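Local structure of BDI_3064 protein (Parabacteroides distasonis ATCC 8503, 5Z06) at residues Leu352-Thr355 with Ser356-Lys360; Ser396-Phe399 with Gln400-Thr404; Lys417-Arg420 with Lys421-Asn425. The protein hydrolyses linear beta-1,2-glucan and beta-1,2-glucooligosaccharides of four or more glucose units from the non-reducing end, releasing sophorose. All coordinates share one frame; numbering follows the deposited sequence.

Interaction 1 (Leu352-Thr355 with Ser356-Lys360); sequences LKIT and SFLEK
Leu352-Thr355 and Ser356-Lys360 are successive turns at the C-terminal end of helix 344-360, part of the helical catalytic domain, whose glucoamylase-like family belongs to the (alpha/alpha)6-barrel enzymes. Four i to i+4 bonds join the turns: Leu352 O, Lys353 O, Ile354 O and Thr355 O accept from the amides of Ser356, Phe357, Leu358 and Glu359. The Phe357 N to Lys353 O bond, 2.9 Å long, is the straightest of the four, with an N-H...O angle of 166°.

On the buried side Ile354 and Leu358 run side by side and point the same way, with Ile354 CG2 3.6 Å from Leu358 CD1. With CG2 anti to the backbone N, the isoleucine methyl leans forward along the helix to meet the leucine one turn on. Leu358 CG also packs on the backbone, 3.3 Å from Ile354 O. Leu309, in a loop, touches both side chains, and the side chain of Phe357 touches the same residue.

Toward helix 414-428 the contact also has polar side chains. Thr355 packs on Ser422 and Ile423 there; its OG1, with chi1 58°, lies between the backbone N and the carbonyl carbon of its own residue, from where it reaches back to bond Phe351 O in the preceding turn. The aliphatic part of Glu359 lies along the helix, its CG 3.3 Å from Thr355 O. Ser356 OG stands 3.0 Å from Leu352 O, close to the bond made by its own amide. A water bridges the neighbouring hydroxyls, donating to Thr355 OG1 at 2.9 Å and standing 3.2 Å from Ser356 OG.

Interaction 2 (Ser396-Phe399 with Gln400-Thr404); sequences SFLF and QGLLT
Leu402 meets Leu398 and Phe399 one turn earlier, a contact whose touching residues are all buried, on helix 392-408 of the glucoamylase-like (alpha/alpha)6-barrel domain. Its CB lies above the preceding turn, 3.8 Å from Leu398 O, the carbonyl that accepts the Leu402 amide. CG comes closer to the same oxygen, at 3.5 Å. From there, with CG anti to its own carbonyl carbon (chi1 -69°), the side chain leans back along the helix, and CD1 becomes the atom on which the contact centres. This methyl sits over one face of the Phe399 ring, 3.8 Å from the centroid and 18° off the normal, a CH-pi contact shifted toward the rim at CE1. On another flank it is 3.8 Å from Leu398 CG, and both methyls of Leu398 also lie near it. Replacing Leu398 with an alanine would probably open a gap beside Leu402 CD1 and leave that methyl freer to shift over the ring. Leu426 and Trp427 of helix 414-428 also pack on the Phe399 side chain.

Elsewhere round the helix Gln400 extends from a CB that packs on Ser396 O, and its amide bonds Tyr539 O and Leu544 N. Gln400 O is gripped twice by Thr404, through N and OG1. A water links the same amide nitrogen to the previous turn: it accepts from Gln400 NE2 at 2.8 Å and donates to Phe397 O at 2.7 Å.

Interaction 3 (Lys417-Arg420 with Lys421-Asn425); sequences KQIR and KSIDN
Ile419 and Ile423 carry the apolar part of the contact between Lys417-Arg420 and Lys421-Asn425, successive turns of helix 414-428. The two side chains lie side by side and point the same way, Ile419 CG2 3.6 Å from Ile423 CD1. In Ile423, CG1 is anti to the carbonyl carbon (chi1 -69°), which turns CD1 back over the previous turn, where it also rests 3.5 Å from Ile419 O.

On the solvent side Lys421 folds back across Lys417. Its chain bends at chi3 and chi4, so that Lys421 NZ comes 3.8 Å from Lys417 CG while the two ammonium groups stand 4.5 Å apart. The like charges would be expected to repel, and two torsions of Lys421 (chi1 and chi3) lie away from staggered values, consistent with a loosely held chain at the surface.

Arg420 and Asp424 are one turn apart yet do not pair; their polar ends are held elsewhere. Lys417 CA sits over one face of the Arg420 guanidinium, 3.4 Å above its plane and offset toward the rim, and NH1 bonds the carbonyls of Phe409 and Gln411, in the connection from helix 392-408. Asp424 OD1 lies 3.3 Å from Arg420 O, two acceptors facing each other, an approach that would probably be unfavourable without the salt bridge from Arg406 to OD1.

Beneath these groups run the backbone bonds, from the 2.8 Å Lys421 N to Lys417 O to that of Asp424 N to Arg420 O. Farther out, Ser422 OG bonds Glu359 of helix 344-360. The isoleucines pack against helices 344-360 and 392-408 while the lysines are exposed, helix-to-helix packing as in the (alpha/alpha)6-barrel of glucoamylase-like hydrolases.

How the interactions relate
Along the chain the three contacts come in series, and none nests in or crosses another: each joins successive turns of one helix and closes no long loop. Interaction 1 ends helix 344-360, interaction 2 lies in helix 392-408 and interaction 3 in helix 414-428, the next helix along. Their centres are 10 to 14 Å apart. Leu358 of interaction 1 packs on Leu398 and Leu402 of interaction 2, its CD2 3.8 Å from Leu398 CD2. Ile423 of interaction 3 touches both other helices, with CG1 near Thr355 CG2 and CD1 3.6 Å from Leu402 O. Apolar packing and a probable hydrogen bond from Glu359 OE2 to Ser422 OG thus tie three helices of the catalytic domain together.

Interaction 1 (Leu352-Thr355 with Ser356-Lys360)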
loop_
_atom_site.group_PDB
_atom_site.type_symbol
_atom_site.label_atom_id
_atom_site.label_comp_id
_atom_site.label_asym_id
_atom_site.label_seq_id
_atom_site.Cartn_x
_atom_site.Cartn_y
_atom_site.Cartn_z
ATOM N N LEU A 352 10.403 -12.094 -19.877
ATOM C CA LEU A 352 10.628 -11.594 -21.228
ATOM C C LEU A 352 9.975 -10.227 -21.426
ATOM O O LEU A 352 10.593 -9.307 -21.958
ATOM C CB LEU A 352 10.136 -12.598 -22.276
ATOM C CG LEU A 352 10.989 -13.849 -22.361
ATOM C CD1 LEU A 352 10.221 -14.922 -23.112
ATOM C CD2 LEU A 352 12.349 -13.602 -23.021
ATOM N N LYS A 353 8.735 -10.097 -20.975
ATOM C CA LYS A 353 8.072 -8.808 -20.978
ATOM C C LYS A 353 8.821 -7.790 -20.094
ATOM O O LYS A 353 9.114 -6.677 -20.542
ATOM C CB LYS A 353 6.611 -8.950 -20.562
ATOM C CG LYS A 353 5.954 -7.659 -20.128
ATOM C CD LYS A 353 4.556 -7.904 -19.607
ATOM C CE LYS A 353 3.586 -8.228 -20.733
ATOM N NZ LYS A 353 2.362 -8.747 -20.077
ATOM N N ILE A 354 9.136 -8.179 -18.854
ATOM C CA ILE A 354 9.855 -7.291 -17.932
ATOM C C ILE A 354 11.152 -6.788 -18.550
ATOM O O ILE A 354 11.417 -5.589 -18.568
ATOM C CB ILE A 354 10.175 -7.992 -16.599
ATOM C CG1 ILE A 354 8.904 -8.074 -15.758
ATOM C CG2 ILE A 354 11.270 -7.251 -15.832
ATOM C CD1 ILE A 354 9.040 -8.966 -14.547
ATOM N N THR A 355 11.963 -7.717 -19.026
ATOM C CA THR A 355 13.238 -7.369 -19.618
ATOM C C THR A 355 13.113 -6.550 -20.902
ATOM O O THR A 355 13.880 -5.596 -21.059
ATOM C CB THR A 355 14.167 -8.580 -19.782
ATOM O OG1 THR A 355 13.561 -9.603 -20.575
ATOM C CG2 THR A 355 14.525 -9.104 -18.412
ATOM N N SER A 356 12.136 -6.841 -21.771
ATOM C CA SER A 356 11.943 -6.009 -22.984
ATOM C C SER A 356 11.529 -4.618 -22.609
ATOM O O SER A 356 12.011 -3.660 -23.184
ATOM C CB SER A 356 10.904 -6.566 -23.946
ATOM O OG SER A 356 11.386 -7.785 -24.465
ATOM N N PHE A 357 10.631 -4.514 -21.638
ATOM C CA PHE A 357 10.219 -3.215 -21.162
ATOM C C PHE A 357 11.386 -2.409 -20.570
ATOM O O PHE A 357 11.530 -1.222 -20.828
ATOM C CB PHE A 357 9.116 -3.350 -20.114
ATOM C CG PHE A 357 8.815 -2.061 -19.436
ATOM C CD1 PHE A 357 8.072 -1.091 -20.102
ATOM C CD2 PHE A 357 9.340 -1.776 -18.181
ATOM C CE1 PHE A 357 7.822 0.136 -19.506
ATOM C CE2 PHE A 357 9.078 -0.556 -17.578
ATOM C CZ PHE A 357 8.322 0.401 -18.245
ATOM N N LEU A 358 12.178 -3.053 -19.719
ATOM C CA LEU A 358 13.289 -2.369 -19.066
ATOM C C LEU A 358 14.350 -2.000 -20.080
ATOM O O LEU A 358 14.960 -0.932 -19.976
ATOM C CB LEU A 358 13.877 -3.191 -17.934
ATOM C CG LEU A 358 12.975 -3.319 -16.713
ATOM C CD1 LEU A 358 13.536 -4.416 -15.811
ATOM C CD2 LEU A 358 12.860 -2.005 -15.964
ATOM N N GLU A 359 14.538 -2.835 -21.091
ATOM C CA GLU A 359 15.395 -2.445 -22.205
ATOM C C GLU A 359 14.958 -1.139 -22.817
ATOM O O GLU A 359 15.782 -0.299 -23.086
ATOM C CB GLU A 359 15.447 -3.523 -23.279
ATOM C CG GLU A 359 16.464 -4.597 -22.934
ATOM C CD GLU A 359 16.511 -5.729 -23.936
ATOM O OE1 GLU A 359 15.868 -5.634 -25.006
ATOM O OE2 GLU A 359 17.214 -6.721 -23.646
ATOM N N LYS A 360 13.660 -0.974 -23.027
ATOM C CA LYS A 360 13.126 0.216 -23.646
ATOM C C LYS A 360 12.944 1.392 -22.701
ATOM O O LYS A 360 12.782 2.493 -23.164
ATOM C CB LYS A 360 11.789 -0.098 -24.281
ATOM C CG LYS A 360 11.900 -1.074 -25.445
ATOM C CD LYS A 360 10.553 -1.291 -26.126
ATOM C CE LYS A 360 9.523 -1.924 -25.189
ATOM N NZ LYS A 360 8.326 -2.467 -25.898
HETATM O O HOH W 1 13.848 -9.589 -23.479
#

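Interaction 2 (Ser396-Phe399 with Gln400-Thr404)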
loop_
_atom_site.group_PDB
_atom_site.type_symbol
_atom_site.label_atom_id
_atom_site.label_comp_id
_atom_site.label_asym_id
_atom_site.label_seq_id
_atom_site.Cartn_x
_atom_site.Cartn_y
_atom_site.Cartn_z
ATOM N N SER A 396 19.140 0.296 -7.743
ATOM C CA SER A 396 19.762 -0.809 -7.000
ATOM C C SER A 396 18.763 -1.872 -6.547
ATOM O O SER A 396 19.075 -3.063 -6.607
ATOM C CB SER A 396 20.546 -0.316 -5.803
ATOM O OG SER A 396 19.725 0.109 -4.748
ATOM N N PHE A 397 17.577 -1.443 -6.098
ATOM C CA PHE A 397 16.551 -2.391 -5.683
ATOM C C PHE A 397 16.073 -3.191 -6.886
ATOM O O PHE A 397 15.851 -4.387 -6.782
ATOM C CB PHE A 397 15.377 -1.678 -4.996
ATOM C CG PHE A 397 15.733 -1.006 -3.679
ATOM C CD1 PHE A 397 16.763 -1.472 -2.856
ATOM C CD2 PHE A 397 14.994 0.084 -3.248
ATOM C CE1 PHE A 397 17.054 -0.834 -1.650
ATOM C CE2 PHE A 397 15.268 0.725 -2.043
ATOM C CZ PHE A 397 16.299 0.264 -1.237
ATOM N N LEU A 398 15.945 -2.517 -8.024
ATOM C CA LEU A 398 15.531 -3.160 -9.226
ATOM C C LEU A 398 16.521 -4.215 -9.626
ATOM O O LEU A 398 16.134 -5.352 -9.922
ATOM C CB LEU A 398 15.351 -2.167 -10.367
ATOM C CG LEU A 398 15.035 -2.857 -11.704
ATOM C CD1 LEU A 398 13.772 -3.703 -11.586
ATOM C CD2 LEU A 398 14.906 -1.838 -12.815
ATOM N N PHE A 399 17.794 -3.828 -9.622
ATOM C CA PHE A 399 18.875 -4.716 -10.029
ATOM C C PHE A 399 19.241 -5.798 -9.028
ATOM O O PHE A 399 19.674 -6.881 -9.430
ATOM C CB PHE A 399 20.088 -3.914 -10.533
ATOM C CG PHE A 399 19.893 -3.442 -11.940
ATOM C CD1 PHE A 399 20.201 -4.273 -13.007
ATOM C CD2 PHE A 399 19.288 -2.249 -12.201
ATOM C CE1 PHE A 399 20.004 -3.859 -14.299
ATOM C CE2 PHE A 399 19.069 -1.834 -13.496
ATOM C CZ PHE A 399 19.425 -2.647 -14.546
ATOM N N GLN A 400 19.004 -5.563 -7.746
ATOM C CA GLN A 400 19.063 -6.673 -6.819
ATOM C C GLN A 400 18.082 -7.776 -7.253
ATOM O O GLN A 400 18.400 -8.969 -7.166
ATOM C CB GLN A 400 18.717 -6.238 -5.411
ATOM C CG GLN A 400 18.875 -7.353 -4.409
ATOM C CD GLN A 400 18.590 -6.921 -2.993
ATOM O OE1 GLN A 400 19.293 -7.328 -2.073
ATOM N NE2 GLN A 400 17.538 -6.123 -2.799
ATOM N N GLY A 401 16.897 -7.355 -7.673
ATOM C CA GLY A 401 15.894 -8.274 -8.163
ATOM C C GLY A 401 16.329 -8.927 -9.450
ATOM O O GLY A 401 16.220 -10.135 -9.587
ATOM N N LEU A 402 16.835 -8.129 -10.389
ATOM C CA LEU A 402 17.163 -8.648 -11.711
ATOM C C LEU A 402 18.305 -9.634 -11.689
ATOM O O LEU A 402 18.249 -10.645 -12.401
ATOM C CB LEU A 402 17.463 -7.538 -12.702
ATOM C CG LEU A 402 16.265 -6.694 -13.106
ATOM C CD1 LEU A 402 16.799 -5.449 -13.783
ATOM C CD2 LEU A 402 15.295 -7.419 -14.028
ATOM N N LEU A 403 19.329 -9.362 -10.883
ATOM C CA LEU A 403 20.434 -10.293 -10.769
ATOM C C LEU A 403 19.996 -11.580 -10.101
ATOM O O LEU A 403 20.498 -12.653 -10.453
ATOM C CB LEU A 403 21.598 -9.698 -10.008
ATOM C CG LEU A 403 22.261 -8.497 -10.682
ATOM C CD1 LEU A 403 23.518 -8.168 -9.894
ATOM C CD2 LEU A 403 22.616 -8.700 -12.142
ATOM N N THR A 404 19.049 -11.482 -9.165
ATOM C CA THR A 404 18.447 -12.664 -8.578
ATOM C C THR A 404 17.732 -13.468 -9.650
ATOM O O THR A 404 17.969 -14.652 -9.800
ATOM C CB THR A 404 17.476 -12.301 -7.460
ATOM O OG1 THR A 404 18.187 -11.574 -6.460
ATOM C CG2 THR A 404 16.860 -13.541 -6.849
HETATM O O HOH W 2 15.461 -6.099 -4.694
#

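Interaction 3 (Lys417-Arg420 with Lys421-Asn425)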
loop_
_atom_site.group_PDB
_atom_site.type_symbol
_atom_site.label_atom_id
_atom_site.label_comp_id
_atom_site.label_asym_id
_atom_site.label_seq_id
_atom_site.Cartn_x
_atom_site.Cartn_y
_atom_site.Cartn_z
ATOM N N LYS A 417 17.957 -17.807 -21.896
ATOM C CA LYS A 417 19.124 -17.165 -22.485
ATOM C C LYS A 417 18.860 -15.676 -22.769
ATOM O O LYS A 417 19.687 -14.833 -22.406
ATOM C CB LYS A 417 19.532 -17.899 -23.757
ATOM C CG LYS A 417 20.676 -17.292 -24.545
ATOM C CD LYS A 417 22.043 -17.671 -23.990
ATOM C CE LYS A 417 23.174 -17.077 -24.827
ATOM N NZ LYS A 417 23.059 -17.372 -26.290
ATOM N N GLN A 418 17.716 -15.358 -23.382
ATOM C CA GLN A 418 17.344 -13.966 -23.675
ATOM C C GLN A 418 17.119 -13.123 -22.396
ATOM O O GLN A 418 17.552 -11.968 -22.312
ATOM C CB GLN A 418 16.105 -13.927 -24.535
ATOM C CG GLN A 418 15.819 -12.563 -25.118
ATOM C CD GLN A 418 14.468 -12.496 -25.803
ATOM O OE1 GLN A 418 14.066 -13.431 -26.523
ATOM N NE2 GLN A 418 13.755 -11.381 -25.597
ATOM N N ILE A 419 16.424 -13.705 -21.421
ATOM C CA ILE A 419 16.272 -13.076 -20.096
ATOM C C ILE A 419 17.658 -12.727 -19.543
ATOM O O ILE A 419 17.897 -11.585 -19.169
ATOM C CB ILE A 419 15.477 -13.982 -19.110
ATOM C CG1 ILE A 419 13.994 -14.011 -19.536
ATOM C CG2 ILE A 419 15.623 -13.494 -17.663
ATOM C CD1 ILE A 419 13.166 -15.122 -18.929
ATOM N N ARG A 420 18.549 -13.714 -19.515
ATOM C CA ARG A 420 19.890 -13.549 -18.984
ATOM C C ARG A 420 20.689 -12.503 -19.751
ATOM O O ARG A 420 21.233 -11.591 -19.123
ATOM C CB ARG A 420 20.644 -14.868 -18.954
ATOM C CG ARG A 420 20.148 -15.839 -17.896
ATOM C CD ARG A 420 21.139 -16.978 -17.721
ATOM N NE ARG A 420 21.432 -17.677 -18.974
ATOM C CZ ARG A 420 20.700 -18.673 -19.485
ATOM N NH1 ARG A 420 19.595 -19.125 -18.874
ATOM N NH2 ARG A 420 21.065 -19.221 -20.631
ATOM N N LYS A 421 20.714 -12.628 -21.088
ATOM C CA LYS A 421 21.353 -11.668 -21.988
ATOM C C LYS A 421 20.932 -10.239 -21.656
ATOM O O LYS A 421 21.757 -9.334 -21.500
ATOM C CB LYS A 421 20.993 -11.944 -23.460
ATOM C CG LYS A 421 21.979 -12.818 -24.251
ATOM C CD LYS A 421 21.857 -12.669 -25.790
ATOM C CE LYS A 421 21.356 -13.925 -26.536
ATOM N NZ LYS A 421 19.863 -14.155 -26.541
ATOM N N SER A 422 19.624 -10.052 -21.586
ATOM C CA SER A 422 19.043 -8.753 -21.394
ATOM C C SER A 422 19.434 -8.159 -20.047
ATOM O O SER A 422 19.895 -7.027 -19.965
ATOM C CB SER A 422 17.539 -8.866 -21.501
ATOM O OG SER A 422 16.944 -7.633 -21.201
ATOM N N ILE A 423 19.291 -8.957 -19.006
ATOM C CA ILE A 423 19.700 -8.538 -17.688
ATOM C C ILE A 423 21.197 -8.258 -17.618
ATOM O O ILE A 423 21.587 -7.283 -17.004
ATOM C CB ILE A 423 19.293 -9.566 -16.613
ATOM C CG1 ILE A 423 17.764 -9.561 -16.457
ATOM C CG2 ILE A 423 19.959 -9.232 -15.276
ATOM C CD1 ILE A 423 17.181 -10.808 -15.829
ATOM N N ASP A 424 22.037 -9.095 -18.217
ATOM C CA ASP A 424 23.480 -8.850 -18.127
ATOM C C ASP A 424 23.800 -7.498 -18.723
ATOM O O ASP A 424 24.581 -6.752 -18.142
ATOM C CB ASP A 424 24.312 -9.921 -18.841
ATOM C CG ASP A 424 24.182 -11.281 -18.206
ATOM O OD1 ASP A 424 23.729 -11.392 -17.045
ATOM O OD2 ASP A 424 24.513 -12.254 -18.895
ATOM N N ASN A 425 23.175 -7.178 -19.856
ATOM C CA ASN A 425 23.425 -5.917 -20.549
ATOM C C ASN A 425 22.855 -4.699 -19.810
ATOM O O ASN A 425 23.548 -3.683 -19.643
ATOM C CB ASN A 425 22.950 -5.999 -22.016
ATOM C CG ASN A 425 23.962 -6.709 -22.892
ATOM O OD1 ASN A 425 25.143 -6.362 -22.880
ATOM N ND2 ASN A 425 23.529 -7.725 -23.622
#